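Local coordinates for 457aa long hypothetical protein (Pyrococcus horikoshii, PDB 2CSU) that is of unknown function but joins a Rossmann-type CoA-binding domain to two further domains of the succinyl-CoA ligase family, the first of them flavodoxin-like, at residues V146-N151 against K171-F176; V166-K171 against T275-L280; R225-K230 against V445-N450; N294-M299 against R316-A321; G392-V397 against N426-Y431. All coordinates share one frame; numbering follows the deposited sequence.

Contact 1. Residues V146-N151 against K171-F176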
# COMPACT_ATOMS: atom_id res chain seq x y z
N VAL A 146 10.03 16.47 -7.46
CA VAL A 146 8.72 16.74 -8.06
C VAL A 146 7.85 15.48 -8.17
O VAL A 146 8.34 14.38 -8.44
CB VAL A 146 8.88 17.39 -9.48
CG1 VAL A 146 9.28 16.33 -10.50
CG2 VAL A 146 7.59 18.08 -9.90
N ALA A 147 6.56 15.63 -7.94
CA ALA A 147 5.67 14.49 -8.04
C ALA A 147 5.48 14.16 -9.52
O ALA A 147 5.82 14.98 -10.39
CB ALA A 147 4.31 14.83 -7.39
N LYS A 148 4.96 12.98 -9.81
CA LYS A 148 4.71 12.63 -11.20
C LYS A 148 3.55 13.47 -11.71
O LYS A 148 2.79 14.03 -10.93
CB LYS A 148 4.37 11.15 -11.35
CG LYS A 148 5.58 10.23 -11.26
CD LYS A 148 5.22 8.82 -11.68
CE LYS A 148 6.47 7.98 -11.94
NZ LYS A 148 6.09 6.60 -12.35
N LYS A 149 3.43 13.56 -13.03
CA LYS A 149 2.35 14.34 -13.64
C LYS A 149 0.99 13.69 -13.39
O LYS A 149 0.84 12.48 -13.36
CB LYS A 149 2.63 14.40 -15.14
CG LYS A 149 2.05 15.66 -15.80
CD LYS A 149 2.49 15.80 -17.25
CE LYS A 149 1.78 16.96 -17.97
NZ LYS A 149 0.42 16.56 -18.33
N GLY A 150 -0.02 14.55 -13.14
CA GLY A 150 -1.35 14.03 -12.84
C GLY A 150 -2.42 15.13 -12.82
O GLY A 150 -2.17 16.29 -13.08
N ASN A 151 -3.66 14.70 -12.51
CA ASN A 151 -4.78 15.64 -12.54
C ASN A 151 -5.45 15.83 -11.17
O ASN A 151 -6.56 16.32 -11.06
CB ASN A 151 -5.79 15.15 -13.58
CG ASN A 151 -5.19 15.19 -14.96
OD1 ASN A 151 -4.54 14.25 -15.40
ND2 ASN A 151 -5.46 16.29 -15.67
N LYS A 171 6.42 6.21 -6.45
CA LYS A 171 6.63 4.78 -6.58
C LYS A 171 5.36 4.04 -7.02
O LYS A 171 5.44 3.04 -7.73
CB LYS A 171 7.11 4.18 -5.25
CG LYS A 171 7.24 2.67 -5.30
CD LYS A 171 8.00 2.12 -4.10
CE LYS A 171 7.79 0.61 -3.99
NZ LYS A 171 8.70 0.01 -2.97
N GLU A 172 4.20 4.54 -6.58
CA GLU A 172 2.93 3.91 -6.92
C GLU A 172 2.43 4.38 -8.28
O GLU A 172 1.34 4.02 -8.72
CB GLU A 172 1.86 4.22 -5.86
CG GLU A 172 2.10 3.56 -4.51
CD GLU A 172 0.99 3.87 -3.51
OE1 GLU A 172 0.31 4.90 -3.68
OE2 GLU A 172 0.81 3.09 -2.55
N ASP A 173 3.24 5.20 -8.93
CA ASP A 173 2.92 5.72 -10.25
C ASP A 173 1.64 6.53 -10.35
O ASP A 173 0.85 6.34 -11.27
CB ASP A 173 2.86 4.58 -11.27
CG ASP A 173 2.69 5.08 -12.69
OD1 ASP A 173 3.71 5.50 -13.29
OD2 ASP A 173 1.55 5.08 -13.20
N ILE A 174 1.40 7.40 -9.39
CA ILE A 174 0.25 8.28 -9.47
C ILE A 174 0.83 9.67 -9.27
O ILE A 174 1.79 9.84 -8.53
CB ILE A 174 -0.87 7.94 -8.43
CG1 ILE A 174 -0.29 7.69 -7.03
CG2 ILE A 174 -1.60 6.69 -8.89
CD1 ILE A 174 -1.25 6.92 -6.09
N GLY A 175 0.30 10.64 -9.99
CA GLY A 175 0.83 11.98 -9.87
C GLY A 175 -0.21 13.04 -9.53
O GLY A 175 -1.39 12.76 -9.36
N PHE A 176 0.27 14.27 -9.44
CA PHE A 176 -0.59 15.39 -9.12
C PHE A 176 -0.44 16.43 -10.20
O PHE A 176 0.61 16.53 -10.84
CB PHE A 176 -0.16 16.02 -7.79
CG PHE A 176 -0.22 15.09 -6.62
CD1 PHE A 176 -1.45 14.60 -6.17
CD2 PHE A 176 0.93 14.74 -5.93
CE1 PHE A 176 -1.51 13.78 -5.04
CE2 PHE A 176 0.88 13.93 -4.80
CZ PHE A 176 -0.34 13.45 -4.36
O HOH W 1 3.60 11.56 -7.95
O HOH W 2 -4.03 11.70 -11.30
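Lys148 stretches over to Asp173 and places NZ 2.8 Å from Asp173 OD1 in a salt bridge. Its CG is anti to the carbonyl carbon (chi1 -77°) and the rest of the chain runs straight out, carrying CD past the CA of Asp173 before the ammonium arrives. Asp173 is the first non-helical residue after helix 159-171, closing it in a Schellman motif. Its CB sets off away from 146-151, but a chi1 of -173°, with CG trans to the backbone N, swings the carboxylate back. The two chains cross at about a right angle, and the ammonium approaches OD1 from the anti side, 20° out of the carboxylate plane.

Beyond this pair the backbones close up. Phe176 N donates to Lys148 O at 2.9 Å. Gly175 CA makes a CA-H...O contact with Lys148 O at 3.0 Å. A second such contact runs from Gly175 CA to Lys149 O at 3.5 Å; a residue without a side chain lets both carbonyls come this near. The Phe176 ring turns the other way, toward helix 159-171 and the ring of Phe154, and its CD2 edge meets Ala147 CB at 3.7 Å, close to the ring plane. A water accepts from Lys148 N at 2.7 Å and donates to Ile174 O at 2.6 Å, linking two backbone groups.

The chemistry is thus graded: apolar at Phe176, backbone and water in the middle, and ionic at the exposed Lys148, where the lysine probably balances the carboxylate of Asp173, whose backbone is set by the Schellman turn.

Contact 2. Residues V166-K171 against T275-L280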
# COMPACT_ATOMS: atom_id res chain seq x y z
N VAL A 166 4.25 12.52 -1.69
CA VAL A 166 4.84 12.68 -3.01
C VAL A 166 5.72 11.46 -3.30
O VAL A 166 5.62 10.85 -4.37
CB VAL A 166 5.67 13.97 -3.09
CG1 VAL A 166 6.52 14.00 -4.36
CG2 VAL A 166 4.75 15.18 -3.08
N TYR A 167 6.56 11.07 -2.35
CA TYR A 167 7.42 9.90 -2.55
C TYR A 167 6.57 8.66 -2.71
O TYR A 167 6.90 7.77 -3.49
CB TYR A 167 8.38 9.68 -1.37
CG TYR A 167 9.17 10.91 -0.99
CD1 TYR A 167 9.42 11.91 -1.93
CD2 TYR A 167 9.66 11.07 0.31
CE1 TYR A 167 10.13 13.05 -1.59
CE2 TYR A 167 10.38 12.21 0.66
CZ TYR A 167 10.61 13.19 -0.30
OH TYR A 167 11.30 14.33 0.03
N LYS A 168 5.47 8.60 -1.96
CA LYS A 168 4.58 7.46 -2.03
C LYS A 168 4.02 7.30 -3.43
O LYS A 168 4.17 6.26 -4.05
CB LYS A 168 3.43 7.62 -1.04
CG LYS A 168 2.48 6.42 -1.00
CD LYS A 168 1.39 6.61 0.06
CE LYS A 168 0.77 5.28 0.48
NZ LYS A 168 -0.02 4.59 -0.56
N THR A 169 3.35 8.34 -3.91
CA THR A 169 2.72 8.34 -5.23
C THR A 169 3.70 8.08 -6.38
O THR A 169 3.34 7.43 -7.36
CB THR A 169 2.02 9.67 -5.49
OG1 THR A 169 2.91 10.75 -5.15
CG2 THR A 169 0.74 9.77 -4.65
N ILE A 170 4.91 8.60 -6.25
CA ILE A 170 5.93 8.43 -7.27
C ILE A 170 6.15 6.95 -7.52
O ILE A 170 6.08 6.48 -8.66
CB ILE A 170 7.26 9.10 -6.84
CG1 ILE A 170 7.11 10.62 -6.97
CG2 ILE A 170 8.43 8.59 -7.69
CD1 ILE A 170 8.29 11.42 -6.48
N LYS A 171 6.42 6.21 -6.45
CA LYS A 171 6.63 4.78 -6.58
C LYS A 171 5.36 4.04 -7.02
O LYS A 171 5.44 3.04 -7.73
CB LYS A 171 7.11 4.18 -5.25
CG LYS A 171 7.24 2.67 -5.30
CD LYS A 171 8.00 2.12 -4.10
CE LYS A 171 7.79 0.61 -3.99
NZ LYS A 171 8.70 0.01 -2.97
N THR A 275 -7.93 7.81 5.53
CA THR A 275 -6.52 7.44 5.40
C THR A 275 -5.92 8.11 4.16
O THR A 275 -6.64 8.63 3.30
CB THR A 275 -6.28 5.92 5.24
OG1 THR A 275 -6.68 5.51 3.93
CG2 THR A 275 -7.05 5.12 6.30
N ILE A 276 -4.60 8.10 4.10
CA ILE A 276 -3.88 8.67 2.98
C ILE A 276 -4.36 7.97 1.72
O ILE A 276 -4.86 8.61 0.78
CB ILE A 276 -2.35 8.45 3.17
CG1 ILE A 276 -1.86 9.34 4.32
CG2 ILE A 276 -1.58 8.79 1.89
CD1 ILE A 276 -0.48 8.93 4.89
N ASP A 277 -4.26 6.64 1.71
CA ASP A 277 -4.67 5.84 0.58
C ASP A 277 -6.09 6.08 0.10
O ASP A 277 -6.34 6.09 -1.10
CB ASP A 277 -4.43 4.35 0.86
CG ASP A 277 -3.05 3.89 0.40
OD1 ASP A 277 -2.80 3.95 -0.81
OD2 ASP A 277 -2.21 3.49 1.24
N GLU A 278 -7.02 6.30 1.03
CA GLU A 278 -8.39 6.57 0.64
C GLU A 278 -8.47 7.91 -0.05
O GLU A 278 -9.14 8.05 -1.08
CB GLU A 278 -9.32 6.59 1.86
CG GLU A 278 -9.46 5.25 2.58
CD GLU A 278 -10.54 5.29 3.67
OE1 GLU A 278 -11.16 6.36 3.87
OE2 GLU A 278 -10.75 4.24 4.32
N MSE A 279 -7.80 8.91 0.52
CA MSE A 279 -7.78 10.26 -0.03
C MSE A 279 -7.29 10.21 -1.49
O MSE A 279 -7.91 10.77 -2.39
CB MSE A 279 -6.85 11.18 0.80
CG MSE A 279 -6.76 12.66 0.33
SE MSE A 279 -5.41 13.68 1.04
CE MSE A 279 -3.99 12.83 0.32
N LEU A 280 -6.17 9.54 -1.70
CA LEU A 280 -5.58 9.41 -3.02
C LEU A 280 -6.41 8.55 -3.95
O LEU A 280 -6.58 8.88 -5.12
CB LEU A 280 -4.19 8.79 -2.91
CG LEU A 280 -3.12 9.61 -2.17
CD1 LEU A 280 -1.91 8.73 -1.91
CD2 LEU A 280 -2.74 10.83 -2.99
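The carboxylate of Asp277 is the flat group on which this contact turns, and Lys168 comes to it from above its plane. NZ lies 2.9 Å from Asp277 OD1 in a salt bridge, on the syn side but raised 33° out of the carboxylate plane. NZ also reaches Asp277 OD2 weakly, though the position of that oxygen is doubtful. Lys168 NZ holds Glu172 as well, so the lysine stands between two carboxylates, and the charged group may extend toward Arg433 of the second subunit.

Lys168 stays extended from its helix until the last torsion (chi4 -67°), where a bend tips the ammonium toward the carboxylate, the two side chains meeting at about a right angle. On the way its CD passes 4.1 Å from Ile276 CG2. The next residue, Thr169, directs its CG2 between the two methyls of Leu280, 4.0 Å from both CD1 and CD2, while its hydroxyl turns back to the carbonyls of its own helix. Leu280 and Thr169 both rest on Phe176 as well.

Helix 276-280 is begun by Thr275, whose OG1 caps Glu278 N at 3.0 Å. The axes of the short segments come no nearer than 12.1 Å and cross at -62°, a wide gap spanned by side chains alone. Such packing of helices beside a largely parallel sheet is characteristic of the flavodoxin-like alpha/beta domain of this family.

Contact 3. Residues R225-K230 against V445-N450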
# COMPACT_ATOMS: atom_id res chain seq x y z
N ARG A 225 -19.97 25.44 -3.36
CA ARG A 225 -20.04 25.83 -4.77
C ARG A 225 -19.11 24.98 -5.64
O ARG A 225 -19.51 24.39 -6.64
CB ARG A 225 -19.65 27.31 -4.87
CG ARG A 225 -20.83 28.25 -4.68
CD ARG A 225 -20.49 29.70 -5.05
NE ARG A 225 -19.62 30.30 -4.03
CZ ARG A 225 -18.32 30.40 -4.34
NH1 ARG A 225 -17.88 29.98 -5.52
NH2 ARG A 225 -17.47 30.96 -3.47
N VAL A 226 -17.82 24.96 -5.26
CA VAL A 226 -16.84 24.22 -6.06
C VAL A 226 -17.23 22.75 -6.23
O VAL A 226 -17.07 22.15 -7.29
CB VAL A 226 -15.47 24.32 -5.37
CG1 VAL A 226 -14.42 23.60 -6.21
CG2 VAL A 226 -15.08 25.78 -5.20
N THR A 227 -17.73 22.14 -5.13
CA THR A 227 -18.06 20.72 -5.18
C THR A 227 -19.16 20.42 -6.20
O THR A 227 -19.55 19.28 -6.42
CB THR A 227 -18.52 20.29 -3.79
OG1 THR A 227 -18.57 18.86 -3.74
CG2 THR A 227 -19.92 20.84 -3.52
N LYS A 228 -19.69 21.50 -6.80
CA LYS A 228 -20.64 21.28 -7.86
C LYS A 228 -19.95 21.08 -9.21
O LYS A 228 -20.39 20.30 -10.05
CB LYS A 228 -21.65 22.43 -7.82
CG LYS A 228 -22.58 22.28 -6.61
CD LYS A 228 -23.75 23.26 -6.59
CE LYS A 228 -24.74 22.98 -5.46
NZ LYS A 228 -25.42 24.21 -5.07
N LYS A 229 -18.80 21.78 -9.40
CA LYS A 229 -18.00 21.61 -10.61
C LYS A 229 -17.10 20.36 -10.55
O LYS A 229 -17.15 19.47 -11.40
CB LYS A 229 -17.14 22.86 -10.79
CG LYS A 229 -17.99 24.12 -10.94
CD LYS A 229 -17.12 25.37 -11.08
CE LYS A 229 -17.93 26.59 -11.51
NZ LYS A 229 -17.06 27.77 -11.59
N LYS A 230 -16.21 20.33 -9.54
CA LYS A 230 -15.36 19.16 -9.35
C LYS A 230 -15.18 18.82 -7.87
O LYS A 230 -15.40 19.64 -6.99
CB LYS A 230 -14.00 19.42 -10.00
CG LYS A 230 -13.84 20.87 -10.46
CD LYS A 230 -12.37 21.25 -10.66
CE LYS A 230 -12.12 21.95 -12.01
NZ LYS A 230 -10.69 22.22 -12.16
N VAL A 445 -19.67 7.73 -7.15
CA VAL A 445 -21.12 7.77 -6.96
C VAL A 445 -21.51 9.01 -6.15
O VAL A 445 -22.43 9.73 -6.52
CB VAL A 445 -21.64 6.49 -6.28
CG1 VAL A 445 -23.10 6.66 -5.88
CG2 VAL A 445 -21.53 5.32 -7.22
N GLU A 446 -20.80 9.26 -5.05
CA GLU A 446 -21.10 10.41 -4.21
C GLU A 446 -21.00 11.73 -4.96
O GLU A 446 -21.83 12.63 -4.77
CB GLU A 446 -20.19 10.45 -2.98
CG GLU A 446 -20.81 9.89 -1.71
CD GLU A 446 -21.98 10.72 -1.19
OE1 GLU A 446 -22.74 10.22 -0.34
OE2 GLU A 446 -22.13 11.88 -1.62
N GLN A 447 -19.99 11.87 -5.82
CA GLN A 447 -19.89 13.13 -6.55
C GLN A 447 -21.01 13.27 -7.58
O GLN A 447 -21.44 14.37 -7.93
CB GLN A 447 -18.52 13.16 -7.23
CG GLN A 447 -18.34 14.38 -8.14
CD GLN A 447 -18.34 15.64 -7.31
OE1 GLN A 447 -18.45 15.64 -6.10
NE2 GLN A 447 -18.23 16.78 -8.03
N ALA A 448 -21.45 12.12 -8.12
CA ALA A 448 -22.60 12.14 -9.00
C ALA A 448 -23.83 12.69 -8.27
O ALA A 448 -24.63 13.43 -8.80
CB ALA A 448 -22.87 10.71 -9.48
N LYS A 449 -23.96 12.25 -7.00
CA LYS A 449 -25.02 12.80 -6.16
C LYS A 449 -24.93 14.32 -6.10
O LYS A 449 -25.87 15.05 -6.37
CB LYS A 449 -24.85 12.24 -4.74
CG LYS A 449 -25.61 10.93 -4.52
CD LYS A 449 -25.01 10.11 -3.38
CE LYS A 449 -26.07 9.61 -2.39
NZ LYS A 449 -25.77 8.23 -2.02
N ASN A 450 -23.73 14.79 -5.69
CA ASN A 450 -23.52 16.22 -5.54
C ASN A 450 -23.95 17.02 -6.77
O ASN A 450 -24.75 17.94 -6.71
CB ASN A 450 -22.03 16.45 -5.24
CG ASN A 450 -21.75 16.06 -3.81
OD1 ASN A 450 -22.62 15.57 -3.09
ND2 ASN A 450 -20.50 16.31 -3.39
O HOH W 3 -17.80 16.85 -10.63
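Gln447 and Thr227 meet where two helices cross steeply. The axes of 225-229 and 445-450 approach to 9.5 Å with 116° between their directions, and the last residues of 225-230 face the second helix.

Gln447 does the gripping. A bend at chi2 (66°) carries its amide across to the backbone of 225-230, where NE2 donates to Thr227 O at 3.3 Å. The bond is long and bent, and the donor stands above the carbonyl plane, 45° out of it. The same NE2 gives to a water at 2.6 Å, which in turn donates to Lys229 O at 2.8 Å; one amide nitrogen thereby serves two carbonyls of the same segment, one directly and one through solvent.

Asn450, a turn further on, faces the threonine side chain, with ND2 3.2 Å from Thr227 OG1. That hydroxyl is hydrogen-bonded to Gly269 O, which Asn450 ND2 also reaches weakly, so the loop at Gly269 completes a small polar cluster.

The helices belong to the flavodoxin-like and ligase-CoA domains respectively, and the arrangement is a polar interdomain contact between crossing helices.

Contact 4. Residues N294-M299 against R316-A321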
# COMPACT_ATOMS: atom_id res chain seq x y z
N ASN A 294 -25.73 3.64 -9.03
CA ASN A 294 -24.79 3.01 -8.12
C ASN A 294 -24.71 1.49 -8.29
O ASN A 294 -24.29 0.78 -7.38
CB ASN A 294 -25.18 3.31 -6.67
CG ASN A 294 -26.42 2.55 -6.24
OD1 ASN A 294 -27.36 2.38 -7.01
ND2 ASN A 294 -26.43 2.09 -4.99
N LYS A 295 -25.14 0.99 -9.45
CA LYS A 295 -25.11 -0.44 -9.70
C LYS A 295 -23.82 -0.79 -10.44
O LYS A 295 -23.60 -0.40 -11.59
CB LYS A 295 -26.33 -0.85 -10.53
CG LYS A 295 -27.67 -0.61 -9.82
CD LYS A 295 -27.76 -1.40 -8.52
CE LYS A 295 -29.08 -1.15 -7.78
NZ LYS A 295 -29.25 0.28 -7.38
N VAL A 296 -22.96 -1.54 -9.76
CA VAL A 296 -21.67 -1.88 -10.33
C VAL A 296 -21.57 -3.30 -10.84
O VAL A 296 -22.23 -4.21 -10.32
CB VAL A 296 -20.56 -1.64 -9.28
CG1 VAL A 296 -19.18 -1.79 -9.90
CG2 VAL A 296 -20.73 -0.28 -8.66
N ALA A 297 -20.76 -3.48 -11.87
CA ALA A 297 -20.51 -4.81 -12.42
C ALA A 297 -19.07 -5.15 -12.10
O ALA A 297 -18.15 -4.36 -12.37
CB ALA A 297 -20.73 -4.81 -13.92
N ILE A 298 -18.87 -6.33 -11.52
CA ILE A 298 -17.53 -6.79 -11.20
C ILE A 298 -17.11 -7.93 -12.12
O ILE A 298 -17.82 -8.94 -12.22
CB ILE A 298 -17.43 -7.34 -9.76
CG1 ILE A 298 -17.78 -6.25 -8.74
CG2 ILE A 298 -16.03 -7.87 -9.51
CD1 ILE A 298 -17.97 -6.80 -7.33
N MSE A 299 -15.99 -7.77 -12.82
CA MSE A 299 -15.47 -8.85 -13.67
C MSE A 299 -14.09 -9.21 -13.10
O MSE A 299 -13.31 -8.32 -12.74
CB MSE A 299 -15.40 -8.42 -15.14
CG MSE A 299 -14.84 -7.03 -15.43
SE MSE A 299 -14.91 -6.59 -17.20
CE MSE A 299 -13.50 -7.35 -17.69
N ARG A 316 -19.59 0.14 1.65
CA ARG A 316 -19.44 1.51 1.16
C ARG A 316 -20.76 2.05 0.60
O ARG A 316 -20.88 3.22 0.24
CB ARG A 316 -18.37 1.51 0.07
CG ARG A 316 -16.97 1.73 0.63
CD ARG A 316 -16.68 3.22 0.88
NE ARG A 316 -15.25 3.43 1.12
CZ ARG A 316 -14.87 4.66 1.52
NH1 ARG A 316 -15.77 5.61 1.68
NH2 ARG A 316 -13.58 4.90 1.75
N GLY A 317 -21.72 1.13 0.59
CA GLY A 317 -23.05 1.48 0.14
C GLY A 317 -23.31 1.23 -1.33
O GLY A 317 -24.41 1.47 -1.81
N LEU A 318 -22.32 0.76 -2.07
CA LEU A 318 -22.53 0.48 -3.48
C LEU A 318 -23.25 -0.85 -3.60
O LEU A 318 -23.12 -1.72 -2.74
CB LEU A 318 -21.20 0.45 -4.23
CG LEU A 318 -20.66 1.84 -4.57
CD1 LEU A 318 -19.32 1.73 -5.24
CD2 LEU A 318 -21.65 2.54 -5.49
N LYS A 319 -24.01 -1.02 -4.68
CA LYS A 319 -24.75 -2.26 -4.89
C LYS A 319 -24.39 -2.93 -6.22
O LYS A 319 -24.04 -2.26 -7.19
CB LYS A 319 -26.25 -1.97 -4.83
CG LYS A 319 -26.72 -1.38 -3.51
CD LYS A 319 -26.52 -2.34 -2.36
CE LYS A 319 -27.18 -1.81 -1.08
NZ LYS A 319 -26.98 -2.71 0.11
N LEU A 320 -24.49 -4.25 -6.25
CA LEU A 320 -24.20 -5.03 -7.46
C LEU A 320 -25.38 -5.01 -8.41
O LEU A 320 -26.52 -5.23 -8.00
CB LEU A 320 -23.87 -6.48 -7.09
CG LEU A 320 -22.52 -6.73 -6.41
CD1 LEU A 320 -22.45 -8.17 -5.92
CD2 LEU A 320 -21.39 -6.44 -7.40
N ALA A 321 -25.11 -4.75 -9.68
CA ALA A 321 -26.16 -4.70 -10.69
C ALA A 321 -26.70 -6.09 -11.03
O ALA A 321 -26.07 -7.11 -10.73
CB ALA A 321 -25.64 -4.03 -11.95
O HOH W 4 -24.79 4.36 -3.30
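Ile298 and Leu320 meet through their end methyls: CD1 of Ile298 is 3.4 Å from CD2 of Leu320, tighter than usual van der Waals contact. Leu320 starts off away from strand 295-299, yet CD2 turns back and meets the CD1 methyl of Ile298, the two chains running at a slant to each other. Val296 brings its CG2 to 4.2 Å from CD1 of Leu318, which itself rests on Ala441 and Val445 of helix 434-450.

Toward the start of the strand, Asn294 and Lys319 lie alongside and point the same way, with Asn294 ND2 3.8 Å from Lys319 CG. The asparagine has CG wedged between backbone N and carbonyl carbon (chi1 73°), which brings its amide alongside Lys319; OD1 then receives Lys295 NZ at 2.8 Å. Lys295 manages this by folding at chi2 (-60°) and again at chi4, its CD and CE passing across Lys319 CB. The CB of Lys295 touches Ala321 CB at 3.6 Å.

The backbones pair in parallel through three bonds. Lys319 N gives to Asn294 O, Val296 N to Lys319 O at 2.9 Å, and Ala321 N to Val296 O at 3.0 Å. Gly317, at positive phi, closes helix 303-314 in a Schellman motif, and after one more residue, Leu318, the chain enters the second strand.

Strand 295-300, helix 303-314 and strand 319-320 thus form a beta-alpha-beta crossover, the recurring unit of the parallel alpha/beta fold, here within the ligase-CoA domain.

Contact 5. Residues G392-V397 against N426-Y431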
# COMPACT_ATOMS: atom_id res chain seq x y z
N GLY A 392 -7.11 -5.89 -23.25
CA GLY A 392 -8.49 -6.28 -23.47
C GLY A 392 -9.49 -5.34 -22.82
O GLY A 392 -10.57 -5.11 -23.35
N ILE A 393 -9.15 -4.78 -21.66
CA ILE A 393 -10.04 -3.85 -20.96
C ILE A 393 -10.13 -2.56 -21.77
O ILE A 393 -11.21 -2.04 -22.07
CB ILE A 393 -9.49 -3.44 -19.56
CG1 ILE A 393 -9.40 -4.64 -18.63
CG2 ILE A 393 -10.36 -2.33 -18.97
CD1 ILE A 393 -10.69 -5.27 -18.35
N ILE A 394 -8.94 -2.05 -22.08
CA ILE A 394 -8.77 -0.82 -22.83
C ILE A 394 -9.48 -0.88 -24.17
O ILE A 394 -10.26 0.02 -24.51
CB ILE A 394 -7.26 -0.57 -23.03
CG1 ILE A 394 -6.62 -0.27 -21.67
CG2 ILE A 394 -7.03 0.53 -24.05
CD1 ILE A 394 -5.13 0.00 -21.71
N ARG A 395 -9.24 -1.94 -24.92
CA ARG A 395 -9.86 -2.10 -26.23
C ARG A 395 -11.39 -2.05 -26.13
O ARG A 395 -12.06 -1.45 -26.97
CB ARG A 395 -9.40 -3.43 -26.83
CG ARG A 395 -9.86 -3.68 -28.25
CD ARG A 395 -9.55 -5.11 -28.63
NE ARG A 395 -10.37 -5.55 -29.75
CZ ARG A 395 -10.57 -6.82 -30.06
NH1 ARG A 395 -10.00 -7.78 -29.33
NH2 ARG A 395 -11.34 -7.14 -31.09
N ALA A 396 -11.95 -2.67 -25.08
CA ALA A 396 -13.40 -2.67 -24.90
C ALA A 396 -13.95 -1.28 -24.59
O ALA A 396 -14.91 -0.84 -25.23
CB ALA A 396 -13.79 -3.65 -23.79
N VAL A 397 -13.37 -0.59 -23.61
CA VAL A 397 -13.83 0.75 -23.25
C VAL A 397 -13.81 1.65 -24.48
O VAL A 397 -14.75 2.41 -24.75
CB VAL A 397 -12.93 1.39 -22.15
CG1 VAL A 397 -13.36 2.84 -21.90
CG2 VAL A 397 -13.01 0.58 -20.85
N ASN A 426 -4.14 5.18 -20.17
CA ASN A 426 -5.36 5.34 -20.95
C ASN A 426 -6.50 5.94 -20.11
O ASN A 426 -7.67 5.83 -20.43
CB ASN A 426 -5.77 3.97 -21.49
CG ASN A 426 -4.96 3.64 -22.72
OD1 ASN A 426 -5.39 3.81 -23.85
ND2 ASN A 426 -3.73 3.14 -22.47
N GLY A 427 -6.11 6.55 -18.97
CA GLY A 427 -7.11 7.18 -18.12
C GLY A 427 -7.90 6.16 -17.29
O GLY A 427 -8.89 6.47 -16.65
N ILE A 428 -7.46 4.92 -17.11
CA ILE A 428 -8.14 4.00 -16.20
C ILE A 428 -7.43 3.90 -14.86
O ILE A 428 -6.36 3.28 -14.76
CB ILE A 428 -8.21 2.58 -16.80
CG1 ILE A 428 -9.07 2.59 -18.06
CG2 ILE A 428 -8.74 1.61 -15.75
CD1 ILE A 428 -9.22 1.22 -18.71
N PRO A 429 -8.02 4.48 -13.80
CA PRO A 429 -7.41 4.42 -12.47
C PRO A 429 -7.22 2.94 -12.11
O PRO A 429 -8.16 2.15 -12.22
CB PRO A 429 -8.45 5.10 -11.57
CG PRO A 429 -9.16 6.02 -12.50
CD PRO A 429 -9.31 5.18 -13.75
N THR A 430 -6.02 2.58 -11.68
CA THR A 430 -5.75 1.19 -11.33
C THR A 430 -5.27 1.04 -9.91
O THR A 430 -4.31 1.69 -9.47
CB THR A 430 -4.73 0.58 -12.31
OG1 THR A 430 -5.33 0.49 -13.60
CG2 THR A 430 -4.29 -0.82 -11.85
N TYR A 431 -5.95 0.17 -9.18
CA TYR A 431 -5.64 -0.05 -7.78
C TYR A 431 -5.07 -1.42 -7.53
O TYR A 431 -5.17 -2.30 -8.37
CB TYR A 431 -6.90 0.19 -6.95
CG TYR A 431 -7.49 1.56 -7.21
CD1 TYR A 431 -8.29 1.80 -8.34
CD2 TYR A 431 -7.20 2.63 -6.37
CE1 TYR A 431 -8.79 3.08 -8.61
CE2 TYR A 431 -7.69 3.91 -6.63
CZ TYR A 431 -8.47 4.13 -7.75
OH TYR A 431 -8.95 5.40 -7.99
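Ile394 lays both of its branches over one face of the Asn426 amide, an apolar lid on a polar group, and no hydrogen bond crosses between the two segments. The setting is the alpha/beta fold of the ligase-CoA domain: helix 388-400 packs beside the turn that follows helix 417-424 and leads into strand 430-431, which pairs in parallel with strand 406-411.

Its extended chi2 (-180°) lets Ile394 set CD1 3.5 Å from Asn426 ND2, while CG2 comes to 3.7 Å from Asn426 OD1. The chains cross at about a right angle. The amide nitrogen has its polar partner in Leu422 O, at the end of helix 417-424, so the methyls lie against one face of a group already held by that bond. Gly427, at positive phi, is the C-prime residue of the Schellman motif that ends this helix.

Ile428 then points into the groove along helix 388-400, and a single methyl does the work. Its CD1 meets Ile393 CG2 at 3.7 Å, Ile394 CG1 at 4.2 Å and, more loosely, Val397 CG2 at 4.4 Å. Leu423 and Ala408 also touch this isoleucine, joining helix and strand to one apolar layer. Beyond it the chain ties itself down: Thr430 OG1 donates to Ile428 O at 3.2 Å, from a position 40° above the carbonyl plane.

In the fold
Contacts 1 and 2 form a pair in the flavodoxin-like domain, their centres about 9 Å apart, sharing Lys171 and linked where helix 159-171 runs on into strand 175-181; their segments alternate along the chain. Contacts 4 and 5 belong to the ligase-CoA domain, about 18 Å apart between centres, reach one sheet, and touch through Met299 and Ile393. Contact 3 closes the longest loop: it joins helices 216-229 and 434-450 across the two domains, with contacts 4 and 5 inside its span, and Val445 of contact 3 rests on Leu318 of contact 4. A long, weak ion pair, Glu278 with Arg316, connects contacts 2 and 4. Together they show two alpha/beta units bound into one body.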